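Side-chain contacts in pleckstrin homology domain-containing family A member 8 (Homo sapiens, PDB 5KDI), which binds simple glycosphingolipids through its GLTP-fold domain and probably transfers them between membranes: residues 4-9 with 162-167; 23-28 with 66-71; 58-63 with 75-80; 157-162 with 176-181. The protein carries 2 engineered substitutions. All blocks are in the same frame, centred on the assembly; numbering follows the deposited sequence. Where two conformers were deposited one is given.

Contact 1: residues 4-9 with 162-167; sequences FSTMNT and LTVKEG. With 6S8 ((~{Z})-~{N}-[(~{E},2~{S},3~{R})-1-[(2~{R},3~{R},4~{S},5~{R},6~{R})-6-(hydroxymethyl)-3,4,5-tris(oxidanyl)oxan-2-yl]oxy-3-oxidanyl-octadec-4-en-2-yl]octadec-9-enamide), chain C.
F4 and L162 meet at the inner end of this contact between two loops of the all-helical GLTP fold, where both residues line the lipid pocket at the end of the acyl chain. L162 CD1 lies 3.9 Å from F4 CE2, and the two side chains cross at a slant with neither the face nor the edge of the ring squarely presented. The terminal methyl of the lipid's acyl chain, 6S8 CAR, comes to 3.4 Å from F4 CE1 and also touches CZ. L162 has CG anti to its carbonyl carbon (chi1 -56°); of its two methyls CD1 meets the ring alone, while CD2 meets the lipid at 6S8 CAQ, 3.9 Å away, and also borders F4 CZ. M178 and L182 of helix 172-202 pack on F4 as well, while Y185 meets its ring edge-to-face, and L162 and F3 are joined through their backbones. The outer half is looser: T6 and V164 touch through single methyl groups near the surface, V164 being exposed. T6 turns its hydroxyl away from this touch: OG1 hydrogen-bonds to the carbonyl of F3 and lies 2.7 Å from T9 OG1. No hydrogen bond links the two loops at this level; what joins them is T6 CG2 against V164 CG2 at 3.7 Å.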
# COMPACT_ATOMS: atom_id res chain seq x y z
N PHE A 4 -10.35 8.15 -2.40
CA PHE A 4 -9.19 8.03 -3.28
C PHE A 4 -8.73 9.30 -3.91
O PHE A 4 -7.59 9.32 -4.44
CB PHE A 4 -9.47 6.97 -4.35
CG PHE A 4 -9.72 5.61 -3.80
CD1 PHE A 4 -8.67 4.87 -3.31
CD2 PHE A 4 -11.00 5.11 -3.73
CE1 PHE A 4 -8.90 3.61 -2.76
CE2 PHE A 4 -11.23 3.86 -3.20
CZ PHE A 4 -10.19 3.11 -2.71
N SER A 5 -9.47 10.39 -3.69
CA SER A 5 -9.05 11.70 -4.15
C SER A 5 -8.93 12.72 -3.05
O SER A 5 -8.77 13.91 -3.31
CB SER A 5 -9.94 12.20 -5.30
OG SER A 5 -11.33 12.16 -4.99
N THR A 6 -8.93 12.25 -1.81
CA THR A 6 -8.77 13.14 -0.68
C THR A 6 -7.34 13.61 -0.60
O THR A 6 -6.40 12.93 -1.06
CB THR A 6 -9.28 12.48 0.63
OG1 THR A 6 -8.57 11.22 0.86
CG2 THR A 6 -10.83 12.33 0.59
N MET A 7 -7.09 14.76 0.04
CA MET A 7 -5.73 15.33 0.09
C MET A 7 -4.71 14.30 0.70
O MET A 7 -5.02 13.62 1.72
CB MET A 7 -5.78 16.56 1.00
CG MET A 7 -4.49 17.37 1.08
SD MET A 7 -3.63 17.74 -0.47
CE MET A 7 -4.10 19.46 -0.71
N ASN A 8 -3.55 14.20 0.06
CA ASN A 8 -2.39 13.31 0.42
C ASN A 8 -2.66 11.84 0.14
O ASN A 8 -1.74 11.03 0.29
CB ASN A 8 -1.96 13.50 1.90
CG ASN A 8 -1.58 14.91 2.21
OD1 ASN A 8 -0.74 15.52 1.50
ND2 ASN A 8 -2.27 15.49 3.21
N THR A 9 -3.87 11.47 -0.29
CA THR A 9 -4.18 10.07 -0.44
C THR A 9 -3.65 9.47 -1.72
O THR A 9 -3.00 8.38 -1.71
CB THR A 9 -5.67 9.81 -0.31
OG1 THR A 9 -6.10 10.22 1.01
CG2 THR A 9 -6.06 8.39 -0.61
N LEU A 162 -15.46 4.58 2.31
CA LEU A 162 -14.72 5.32 1.28
C LEU A 162 -15.41 6.63 0.86
O LEU A 162 -14.93 7.29 -0.09
CB LEU A 162 -14.52 4.46 0.07
CG LEU A 162 -13.80 3.13 0.38
CD1 LEU A 162 -13.91 2.22 -0.81
CD2 LEU A 162 -12.38 3.40 0.83
N THR A 163 -16.46 7.00 1.56
CA THR A 163 -17.16 8.24 1.29
C THR A 163 -16.54 9.39 2.06
O THR A 163 -15.90 9.23 3.15
CB THR A 163 -18.61 8.14 1.67
OG1 THR A 163 -18.68 7.93 3.06
CG2 THR A 163 -19.40 7.06 0.86
N VAL A 164 -16.71 10.57 1.47
CA VAL A 164 -16.28 11.83 2.05
C VAL A 164 -17.44 12.42 2.92
O VAL A 164 -17.17 13.04 3.95
CB VAL A 164 -15.79 12.78 0.96
CG1 VAL A 164 -15.52 14.11 1.57
CG2 VAL A 164 -14.53 12.23 0.29
N LYS A 165 -18.70 12.28 2.49
CA LYS A 165 -19.89 12.56 3.30
C LYS A 165 -20.77 11.32 3.41
O LYS A 165 -20.99 10.60 2.43
CB LYS A 165 -20.66 13.73 2.62
CG LYS A 165 -21.62 14.46 3.53
CD LYS A 165 -22.27 15.67 2.84
CE LYS A 165 -23.23 15.30 1.71
NZ LYS A 165 -23.85 16.48 1.03
N GLU A 166 -21.26 11.04 4.61
CA GLU A 166 -22.17 9.94 4.81
C GLU A 166 -23.36 9.95 3.84
O GLU A 166 -23.98 10.97 3.62
CB GLU A 166 -22.75 9.94 6.23
CG GLU A 166 -22.02 9.08 7.19
CD GLU A 166 -22.94 8.26 8.04
OE1 GLU A 166 -24.13 8.63 8.31
OE2 GLU A 166 -22.43 7.24 8.49
N GLY A 167 -23.62 8.75 3.31
CA GLY A 167 -24.69 8.50 2.37
C GLY A 167 -24.34 8.64 0.91
O GLY A 167 -25.18 8.32 0.02
C1 6S8 C . 5.80 -9.53 7.54
C2 6S8 C . 4.32 -9.64 7.26
N2 6S8 C . 3.89 -8.43 6.57
C3 6S8 C . 3.55 -9.79 8.60
O3 6S8 C . 4.08 -10.96 9.26
C4 6S8 C . 2.10 -9.94 8.33
C5 6S8 C . 1.22 -9.06 8.81
C6 6S8 C . -0.28 -9.11 8.63
C7 6S8 C . -0.85 -10.19 7.75
C8 6S8 C . -2.28 -10.28 8.19
C9 6S8 C . -3.08 -10.72 7.02
C10 6S8 C . -3.31 -9.54 6.12
C11 6S8 C . -4.81 -9.21 6.04
C12 6S8 C . -5.08 -8.50 4.72
C13 6S8 C . -5.86 -7.20 4.81
C14 6S8 C . -7.35 -7.33 5.03
C15 6S8 C . -8.13 -6.20 4.32
C16 6S8 C . -9.18 -5.45 5.12
C17 6S8 C . -10.62 -5.37 4.58
C18 6S8 C . -10.82 -4.58 3.30
C1A 6S8 C . 7.41 -7.83 8.10
O1A 6S8 C . 6.13 -8.38 8.32
C2A 6S8 C . 7.41 -6.38 8.51
O2A 6S8 C . 6.46 -5.68 7.68
C3A 6S8 C . 8.81 -5.78 8.48
O3A 6S8 C . 8.77 -4.48 9.01
C4A 6S8 C . 9.76 -6.67 9.26
O4A 6S8 C . 9.56 -6.53 10.66
O5A 6S8 C . 10.26 -10.40 9.26
C5M 6S8 C . 9.64 -8.11 8.78
C6A 6S8 C . 10.55 -9.02 9.57
O6A 6S8 C . 8.29 -8.54 8.94
CAA 6S8 C . 3.26 -8.45 5.40
OAA 6S8 C . 3.07 -9.46 4.72
CAB 6S8 C . 2.85 -7.10 4.90
CAC 6S8 C . 1.46 -7.04 5.60
CAD 6S8 C . 0.44 -6.71 4.60
CAE 6S8 C . -0.15 -5.39 5.02
CAF 6S8 C . -1.20 -5.07 3.97
CAG 6S8 C . -1.04 -3.62 3.48
CAH 6S8 C . -2.41 -2.96 3.26
CAI 6S8 C . -3.03 -3.65 2.08
CAJ 6S8 C . -4.33 -3.94 1.99
CAK 6S8 C . -5.37 -3.61 3.02
CAL 6S8 C . -6.63 -3.64 2.15
CAM 6S8 C . -7.80 -2.85 2.72
CAN 6S8 C . -7.42 -1.41 2.90
CAO 6S8 C . -8.65 -0.55 2.78
CAP 6S8 C . -8.86 -0.03 1.38
CAQ 6S8 C . -9.07 1.45 1.37
CAR 6S8 C . -8.45 1.97 0.14

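Contact 2: residues 23-28 with 66-71; sequences PTEAFL and TNKAKF. Engineered in segment 66-71: A69 (natural residue Glu), K70 (natural residue Glu).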
# COMPACT_ATOMS: atom_id res chain seq x y z
N PRO A 23 9.23 10.80 -4.50
CA PRO A 23 9.39 11.64 -3.29
C PRO A 23 9.02 10.84 -2.02
O PRO A 23 7.89 10.28 -1.92
CB PRO A 23 8.40 12.79 -3.54
CG PRO A 23 8.22 12.84 -4.99
CD PRO A 23 8.31 11.43 -5.47
N THR A 24 9.88 10.92 -1.00
CA THR A 24 9.70 10.08 0.19
C THR A 24 8.44 10.42 1.00
O THR A 24 7.68 9.52 1.29
CB THR A 24 10.92 10.25 1.09
OG1 THR A 24 12.10 9.91 0.30
CG2 THR A 24 10.84 9.37 2.37
N GLU A 25 8.26 11.70 1.39
CA GLU A 25 7.13 12.04 2.28
C GLU A 25 5.80 11.75 1.62
O GLU A 25 4.90 11.20 2.25
CB GLU A 25 7.14 13.48 2.81
CG GLU A 25 8.41 13.95 3.51
CD GLU A 25 8.22 15.36 4.18
OE1 GLU A 25 7.06 15.89 4.26
OE2 GLU A 25 9.25 15.98 4.57
N ALA A 26 5.64 12.16 0.37
CA ALA A 26 4.37 11.95 -0.32
C ALA A 26 4.02 10.47 -0.46
O ALA A 26 2.87 10.06 -0.27
CB ALA A 26 4.34 12.67 -1.67
N PHE A 27 5.00 9.65 -0.80
CA PHE A 27 4.79 8.22 -0.88
C PHE A 27 4.31 7.65 0.44
O PHE A 27 3.38 6.86 0.49
CB PHE A 27 6.04 7.53 -1.44
CG PHE A 27 5.84 6.05 -1.64
CD1 PHE A 27 5.38 5.60 -2.87
CD2 PHE A 27 6.13 5.14 -0.66
CE1 PHE A 27 5.19 4.27 -3.09
CE2 PHE A 27 5.98 3.77 -0.90
CZ PHE A 27 5.50 3.36 -2.10
N LEU A 28 5.01 8.00 1.53
CA LEU A 28 4.68 7.45 2.84
C LEU A 28 3.28 7.92 3.26
O LEU A 28 2.53 7.19 3.93
CB LEU A 28 5.74 7.78 3.85
CG LEU A 28 7.13 7.13 3.60
CD1 LEU A 28 8.08 7.60 4.69
CD2 LEU A 28 7.04 5.61 3.60
N THR A 66 16.75 11.76 9.27
CA THR A 66 18.15 11.88 9.58
C THR A 66 18.87 12.88 8.63
O THR A 66 19.92 13.49 9.02
CB THR A 66 18.62 10.40 9.44
OG1 THR A 66 18.97 9.87 10.71
CG2 THR A 66 19.61 10.14 8.33
N ASN A 67 18.35 13.02 7.40
CA ASN A 67 18.97 13.89 6.36
C ASN A 67 18.03 14.11 5.21
O ASN A 67 18.11 13.47 4.19
CB ASN A 67 20.35 13.37 5.90
CG ASN A 67 21.14 14.41 5.09
OD1 ASN A 67 20.59 15.36 4.52
ND2 ASN A 67 22.46 14.22 5.05
N LYS A 68 17.06 14.97 5.42
CA LYS A 68 15.98 15.06 4.44
C LYS A 68 16.44 15.50 3.04
O LYS A 68 15.84 15.10 2.03
CB LYS A 68 14.84 15.97 4.96
CG LYS A 68 14.11 15.46 6.17
CD LYS A 68 12.96 16.42 6.50
CE LYS A 68 12.80 16.46 7.94
NZ LYS A 68 11.94 17.59 8.41
N ALA A 69 17.43 16.40 2.99
CA ALA A 69 18.01 16.89 1.75
C ALA A 69 18.66 15.77 0.96
O ALA A 69 18.62 15.76 -0.26
CB ALA A 69 19.05 18.01 2.03
N LYS A 70 19.32 14.89 1.67
CA LYS A 70 19.94 13.74 1.07
C LYS A 70 18.93 12.68 0.64
O LYS A 70 19.16 12.00 -0.35
CB LYS A 70 20.97 13.15 2.04
CG LYS A 70 21.74 11.99 1.47
CD LYS A 70 22.77 11.52 2.49
CE LYS A 70 23.84 10.63 1.86
NZ LYS A 70 24.37 11.14 0.54
N PHE A 71 17.83 12.57 1.36
CA PHE A 71 16.92 11.42 1.22
C PHE A 71 15.56 11.83 0.65
O PHE A 71 14.51 11.36 1.07
CB PHE A 71 16.78 10.74 2.62
CG PHE A 71 18.06 10.11 3.11
CD1 PHE A 71 18.88 9.38 2.24
CD2 PHE A 71 18.39 10.20 4.43
CE1 PHE A 71 19.99 8.80 2.73
CE2 PHE A 71 19.51 9.61 4.93
CZ PHE A 71 20.30 8.88 4.09
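T24 and F71 have the nearest CA atoms of the two segments, 7.4 Å apart, setting the first turn of helix 24-32, with P23 at its N-cap position, beside a loop that coils like a helix at 68-70 without forming a regular one. T24 carries the contact. Its hydroxyl donates to the backbone carbonyl of F71, OG1 to O 2.9 Å; the C=O...donor angle is 144° and the donor is tilted 30° from the carbonyl plane. Chi1 of -56° sets OG1 anti to the threonine's own carbonyl carbon and turns it outward to the loop. A backbone bond between T24 and T72 adds to this join. Further out, E25 and K68 approach loosely: E25 OE2 is 4.2 Å from K68 CD but 5.0 Å from NZ, so opposite charges are near without pairing, and E25 OE2 is hydrogen-bonded to Y64 OH. Within the loop, N67 OD1 accepts from the backbone N of the engineered K70 at 3.2 Å, an Asx motif in which the donor stands well above the carbonyl plane. K70 CG lies over one face of the F71 ring, toward its rim. The ring turns from T24 to pack between helices 47-64 and 74-83, touching Y64 of the first and I77 of the second, where H80 meets it edge-to-face; T24 itself also packs on Y64 and I77.

Contact 3: residues 58-63 with 75-80; sequences KKVNQK and QKIVLH. With 6S8 ((~{Z})-~{N}-[(~{E},2~{S},3~{R})-1-[(2~{R},3~{R},4~{S},5~{R},6~{R})-6-(hydroxymethyl)-3,4,5-tris(oxidanyl)oxan-2-yl]oxy-3-oxidanyl-octadec-4-en-2-yl]octadec-9-enamide), chain C.
I77 points at helix 47-64 with two branches turned to two different residues. Its CG1 stands anti to the carbonyl carbon (chi1 -64°) and the chain then runs on extended, carrying CD1 to V60 CG1 at 4.1 Å. The shorter branch, CG2, faces instead the root of K63, 4.3 Å from its CB, so that one isoleucine spans two residues three apart on the opposing helix. These are modest van der Waals touches, and no hydrogen bond crosses between the segments. L28 of helix 24-32 brings a third helix to the pair by packing on V60, and A93 of helix 93-115 touches I77. At its far end K63 carries an ammonium group that makes a salt bridge with E81, one residue past the segment on helix 74-83, which adds a charged tie between the same two helices. K59 is turned to another side of helix 47-64. Its chain bends at chi3 (-77°), which swings NZ over to the sugar of the lipid, where it donates to 6S8 O3A at 2.8 Å, with O4A farther off at 3.6 Å. The helix therefore packs through V60 and K63 while presenting K59, along with D52 and N56, to the ligand; with H137, these polar groups belong to the headgroup recognition site characteristic of the GLTP fold.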
# COMPACT_ATOMS: atom_id res chain seq x y z
N LYS A 58 7.22 3.97 9.65
CA LYS A 58 8.12 4.50 10.69
C LYS A 58 9.59 4.23 10.33
O LYS A 58 10.43 5.11 10.42
CB LYS A 58 7.83 3.87 12.03
CG LYS A 58 8.73 4.31 13.19
CD LYS A 58 8.51 3.46 14.44
CE LYS A 58 9.10 2.06 14.30
NZ LYS A 58 9.26 1.30 15.59
N LYS A 59 9.87 3.00 9.94
CA LYS A 59 11.24 2.63 9.62
C LYS A 59 11.83 3.38 8.41
O LYS A 59 13.02 3.73 8.42
CB LYS A 59 11.33 1.12 9.47
CG LYS A 59 11.15 0.43 10.83
CD LYS A 59 11.50 -0.98 10.79
CE LYS A 59 10.46 -1.77 10.16
NZ LYS A 59 10.87 -3.22 10.31
N VAL A 60 11.02 3.65 7.42
CA VAL A 60 11.50 4.49 6.33
C VAL A 60 11.71 5.95 6.81
O VAL A 60 12.74 6.56 6.53
CB VAL A 60 10.60 4.41 5.07
CG1 VAL A 60 11.19 5.29 3.93
CG2 VAL A 60 10.48 2.95 4.62
N ASN A 61 10.72 6.45 7.52
CA ASN A 61 10.76 7.81 8.01
C ASN A 61 11.95 8.05 8.94
O ASN A 61 12.58 9.13 8.89
CB ASN A 61 9.45 8.15 8.66
CG ASN A 61 9.27 9.59 8.83
OD1 ASN A 61 9.23 10.34 7.85
ND2 ASN A 61 9.27 10.01 10.10
N GLN A 62 12.29 7.04 9.76
CA GLN A 62 13.41 7.15 10.67
C GLN A 62 14.73 7.42 9.94
O GLN A 62 15.57 8.13 10.45
CB GLN A 62 13.56 5.89 11.52
CG GLN A 62 12.63 5.82 12.66
CD GLN A 62 12.69 4.45 13.44
OE1 GLN A 62 13.24 3.39 12.97
NE2 GLN A 62 12.07 4.47 14.60
N LYS A 63 14.94 6.82 8.77
CA LYS A 63 16.12 7.09 7.99
C LYS A 63 15.95 8.50 7.33
O LYS A 63 16.89 9.30 7.35
CB LYS A 63 16.38 6.02 6.92
CG LYS A 63 16.78 4.66 7.49
CD LYS A 63 17.98 4.71 8.39
CE LYS A 63 18.56 3.33 8.71
NZ LYS A 63 19.53 2.81 7.61
N GLN A 75 14.55 6.02 -3.68
CA GLN A 75 15.75 5.47 -4.28
C GLN A 75 17.04 5.94 -3.60
O GLN A 75 17.97 5.19 -3.37
CB GLN A 75 15.82 5.70 -5.77
CG GLN A 75 14.69 5.07 -6.58
CD GLN A 75 13.51 6.01 -6.89
OE1 GLN A 75 13.08 6.81 -6.02
NE2 GLN A 75 13.03 5.94 -8.14
N LYS A 76 17.06 7.24 -3.21
CA LYS A 76 18.20 7.79 -2.49
C LYS A 76 18.41 7.10 -1.16
O LYS A 76 19.55 6.84 -0.77
CB LYS A 76 18.07 9.29 -2.36
CG LYS A 76 18.30 10.04 -3.68
CD LYS A 76 18.03 11.53 -3.51
CE LYS A 76 18.28 12.34 -4.75
NZ LYS A 76 19.72 12.46 -5.08
N ILE A 77 17.32 6.77 -0.47
CA ILE A 77 17.44 6.04 0.78
C ILE A 77 18.00 4.62 0.54
O ILE A 77 18.96 4.22 1.21
CB ILE A 77 16.09 5.97 1.53
CG1 ILE A 77 15.62 7.40 1.94
CG2 ILE A 77 16.22 5.03 2.75
CD1 ILE A 77 14.22 7.57 2.48
N VAL A 78 17.39 3.89 -0.37
CA VAL A 78 17.78 2.51 -0.63
C VAL A 78 19.22 2.45 -1.12
O VAL A 78 20.04 1.63 -0.61
CB VAL A 78 16.83 1.83 -1.61
CG1 VAL A 78 17.37 0.44 -2.02
CG2 VAL A 78 15.45 1.68 -0.97
N LEU A 79 19.54 3.33 -2.06
CA LEU A 79 20.90 3.31 -2.64
C LEU A 79 21.93 3.68 -1.58
O LEU A 79 23.07 3.15 -1.58
CB LEU A 79 20.97 4.25 -3.83
CG LEU A 79 20.22 3.71 -5.07
CD1 LEU A 79 20.23 4.73 -6.23
CD2 LEU A 79 20.63 2.30 -5.48
N HIS A 80 21.59 4.58 -0.66
CA HIS A 80 22.53 4.86 0.46
C HIS A 80 22.76 3.66 1.32
O HIS A 80 23.91 3.40 1.75
CB HIS A 80 22.06 6.02 1.28
CG HIS A 80 22.88 6.23 2.51
ND1 HIS A 80 24.13 6.83 2.47
CD2 HIS A 80 22.66 5.85 3.85
CE1 HIS A 80 24.65 6.83 3.73
NE2 HIS A 80 23.73 6.26 4.56
C1 6S8 C . 5.80 -9.53 7.54
C2 6S8 C . 4.32 -9.64 7.26
N2 6S8 C . 3.89 -8.43 6.57
C3 6S8 C . 3.55 -9.79 8.60
O3 6S8 C . 4.08 -10.96 9.26
C4 6S8 C . 2.10 -9.94 8.33
C5 6S8 C . 1.22 -9.06 8.81
C6 6S8 C . -0.28 -9.11 8.63
C7 6S8 C . -0.85 -10.19 7.75
C8 6S8 C . -2.28 -10.28 8.19
C9 6S8 C . -3.08 -10.72 7.02
C10 6S8 C . -3.31 -9.54 6.12
C11 6S8 C . -4.81 -9.21 6.04
C12 6S8 C . -5.08 -8.50 4.72
C13 6S8 C . -5.86 -7.20 4.81
C14 6S8 C . -7.35 -7.33 5.03
C15 6S8 C . -8.13 -6.20 4.32
C16 6S8 C . -9.18 -5.45 5.12
C17 6S8 C . -10.62 -5.37 4.58
C18 6S8 C . -10.82 -4.58 3.30
C1A 6S8 C . 7.41 -7.83 8.10
O1A 6S8 C . 6.13 -8.38 8.32
C2A 6S8 C . 7.41 -6.38 8.51
O2A 6S8 C . 6.46 -5.68 7.68
C3A 6S8 C . 8.81 -5.78 8.48
O3A 6S8 C . 8.77 -4.48 9.01
C4A 6S8 C . 9.76 -6.67 9.26
O4A 6S8 C . 9.56 -6.53 10.66
O5A 6S8 C . 10.26 -10.40 9.26
C5M 6S8 C . 9.64 -8.11 8.78
C6A 6S8 C . 10.55 -9.02 9.57
O6A 6S8 C . 8.29 -8.54 8.94
CAA 6S8 C . 3.26 -8.45 5.40
OAA 6S8 C . 3.07 -9.46 4.72
CAB 6S8 C . 2.85 -7.10 4.90
CAC 6S8 C . 1.46 -7.04 5.60
CAD 6S8 C . 0.44 -6.71 4.60
CAE 6S8 C . -0.15 -5.39 5.02
CAF 6S8 C . -1.20 -5.07 3.97
CAG 6S8 C . -1.04 -3.62 3.48
CAH 6S8 C . -2.41 -2.96 3.26
CAI 6S8 C . -3.03 -3.65 2.08
CAJ 6S8 C . -4.33 -3.94 1.99
CAK 6S8 C . -5.37 -3.61 3.02
CAL 6S8 C . -6.63 -3.64 2.15
CAM 6S8 C . -7.80 -2.85 2.72
CAN 6S8 C . -7.42 -1.41 2.90
CAO 6S8 C . -8.65 -0.55 2.78
CAP 6S8 C . -8.86 -0.03 1.38
CAQ 6S8 C . -9.07 1.45 1.37
CAR 6S8 C . -8.45 1.97 0.14

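Contact 4: residues 157-162 with 176-181; sequences DFVAAL and IGMQRD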
# COMPACT_ATOMS: atom_id res chain seq x y z
N ASP A 157 -20.73 -1.77 3.43
CA ASP A 157 -19.91 -1.24 4.51
C ASP A 157 -18.57 -0.81 3.98
O ASP A 157 -18.00 0.20 4.48
CB ASP A 157 -19.73 -2.27 5.67
CG ASP A 157 -20.97 -2.38 6.56
OD1 ASP A 157 -21.97 -1.65 6.33
OD2 ASP A 157 -20.94 -3.22 7.48
N PHE A 158 -18.04 -1.57 3.00
CA PHE A 158 -16.79 -1.20 2.39
C PHE A 158 -16.88 0.17 1.69
O PHE A 158 -16.14 1.08 1.98
CB PHE A 158 -16.34 -2.27 1.40
CG PHE A 158 -15.08 -1.92 0.68
CD1 PHE A 158 -13.86 -1.91 1.35
CD2 PHE A 158 -15.10 -1.65 -0.68
CE1 PHE A 158 -12.68 -1.58 0.69
CE2 PHE A 158 -13.91 -1.36 -1.36
CZ PHE A 158 -12.71 -1.29 -0.67
N VAL A 159 -17.84 0.34 0.79
CA VAL A 159 -17.93 1.61 0.11
C VAL A 159 -18.32 2.74 1.08
O VAL A 159 -17.90 3.90 0.88
CB VAL A 159 -18.85 1.55 -1.12
CG1 VAL A 159 -18.26 0.62 -2.17
CG2 VAL A 159 -20.27 1.14 -0.72
N ALA A 160 -19.14 2.45 2.09
CA ALA A 160 -19.48 3.48 3.09
C ALA A 160 -18.18 4.05 3.78
O ALA A 160 -18.14 5.20 4.19
CB ALA A 160 -20.42 2.90 4.14
N ALA A 161 -17.15 3.20 3.95
CA ALA A 161 -15.88 3.62 4.52
C ALA A 161 -15.03 4.48 3.57
O ALA A 161 -14.00 5.01 3.97
CB ALA A 161 -15.05 2.43 5.02
N LEU A 162 -15.46 4.58 2.31
CA LEU A 162 -14.72 5.32 1.28
C LEU A 162 -15.41 6.63 0.86
O LEU A 162 -14.93 7.29 -0.09
CB LEU A 162 -14.52 4.46 0.07
CG LEU A 162 -13.80 3.13 0.38
CD1 LEU A 162 -13.91 2.22 -0.81
CD2 LEU A 162 -12.38 3.40 0.83
N ILE A 176 -19.56 6.48 -10.11
CA ILE A 176 -18.79 7.16 -11.17
C ILE A 176 -17.48 7.73 -10.58
O ILE A 176 -16.41 7.64 -11.19
CB ILE A 176 -19.63 8.29 -11.88
CG1 ILE A 176 -20.94 7.73 -12.44
CG2 ILE A 176 -18.80 9.02 -12.91
CD1 ILE A 176 -20.81 6.41 -13.14
N GLY A 177 -17.59 8.37 -9.42
CA GLY A 177 -16.43 8.96 -8.76
C GLY A 177 -15.38 7.95 -8.32
O GLY A 177 -14.17 8.19 -8.45
N MET A 178 -15.86 6.80 -7.84
CA MET A 178 -14.98 5.66 -7.53
C MET A 178 -14.20 5.19 -8.76
O MET A 178 -12.99 4.96 -8.69
CB MET A 178 -15.79 4.49 -7.04
CG MET A 178 -16.20 4.65 -5.62
SD MET A 178 -14.89 4.02 -4.58
CE MET A 178 -15.30 2.30 -4.82
N GLN A 179 -14.91 5.02 -9.87
CA GLN A 179 -14.28 4.65 -11.15
C GLN A 179 -13.26 5.69 -11.58
O GLN A 179 -12.14 5.30 -11.96
CB GLN A 179 -15.29 4.43 -12.30
CG GLN A 179 -16.16 3.21 -12.06
CD GLN A 179 -15.40 1.91 -12.22
OE1 GLN A 179 -14.56 1.77 -13.12
NE2 GLN A 179 -15.62 0.97 -11.30
N ARG A 180 -13.64 6.98 -11.54
CA ARG A 180 -12.74 8.09 -11.89
C ARG A 180 -11.53 8.04 -11.04
O ARG A 180 -10.39 8.07 -11.57
CB ARG A 180 -13.47 9.44 -11.71
CG ARG A 180 -12.66 10.73 -11.85
CD ARG A 180 -13.28 11.96 -11.24
NE ARG A 180 -13.39 11.80 -9.78
CZ ARG A 180 -14.47 12.01 -9.04
NH1 ARG A 180 -15.62 12.41 -9.59
NH2 ARG A 180 -14.37 11.79 -7.72
N ASP A 181 -11.70 7.95 -9.73
CA ASP A 181 -10.57 8.07 -8.83
C ASP A 181 -9.66 6.86 -8.86
O ASP A 181 -8.41 7.00 -8.81
CB ASP A 181 -11.07 8.34 -7.41
CG ASP A 181 -11.67 9.71 -7.25
OD1 ASP A 181 -11.49 10.57 -8.18
OD2 ASP A 181 -12.32 9.95 -6.19
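M178 reaches from helix 172-202 to V159 of helix 155-160 and to L162 in the loop that follows, an apolar join within the GLTP fold next to the lipid pocket, which L162 lines. The apolar contacts converge on a single methyl group: M178 CE lies 4.2 Å from L162 CD1 and 4.3 Å from V159 CG1. Bends at all three torsions, chi2 being -87°, curl the methionine so that CE, rather than the sulfur, touches both residues. Within segment 157-162, L162 CD1 also sits over one face of the F158 ring, 3.6 Å above its plane and toward the rim, while F110 meets that ring from helix 93-115. No hydrogen bond crosses between the segments. The polar interactions belong to helix 172-202, where R180 and its neighbour D181 form a side-on salt bridge in which both carboxylate oxygens are met from above their plane: NE donates to OD1 at 2.8 Å, while NH2 donates to OD2 at 3.2 Å. OD2 also accepts from the hydroxyls of T2 and S5, so several donors hold this buried carboxylate in place and would probably favour its charged form. G177 CA lies 3.4 Å above the guanidinium plane of R180, toward its rim.

Contacts 1 and 4 share L162 and form one patch, their centres 8 Å apart, with F4 CB packed 3.7 Å from D181 CB. Contacts 2 and 3 form another, also with centres 8 Å apart, where F71 CD2 lies 3.4 Å from K63 O. Contacts 3 and 4 lie on opposite sides of the chain's centre, their centres 32 Å apart. The lipid spans much of the way between the two patches: contact 3 holds its sugar through K59, while contact 1, centred 29 Å from contact 3, meets the end of its acyl chain, and the shared L162 brings contact 4 to the lipid too. Contact 2 comes within about 5 Å of contact 1 at the nearest atoms without touching it.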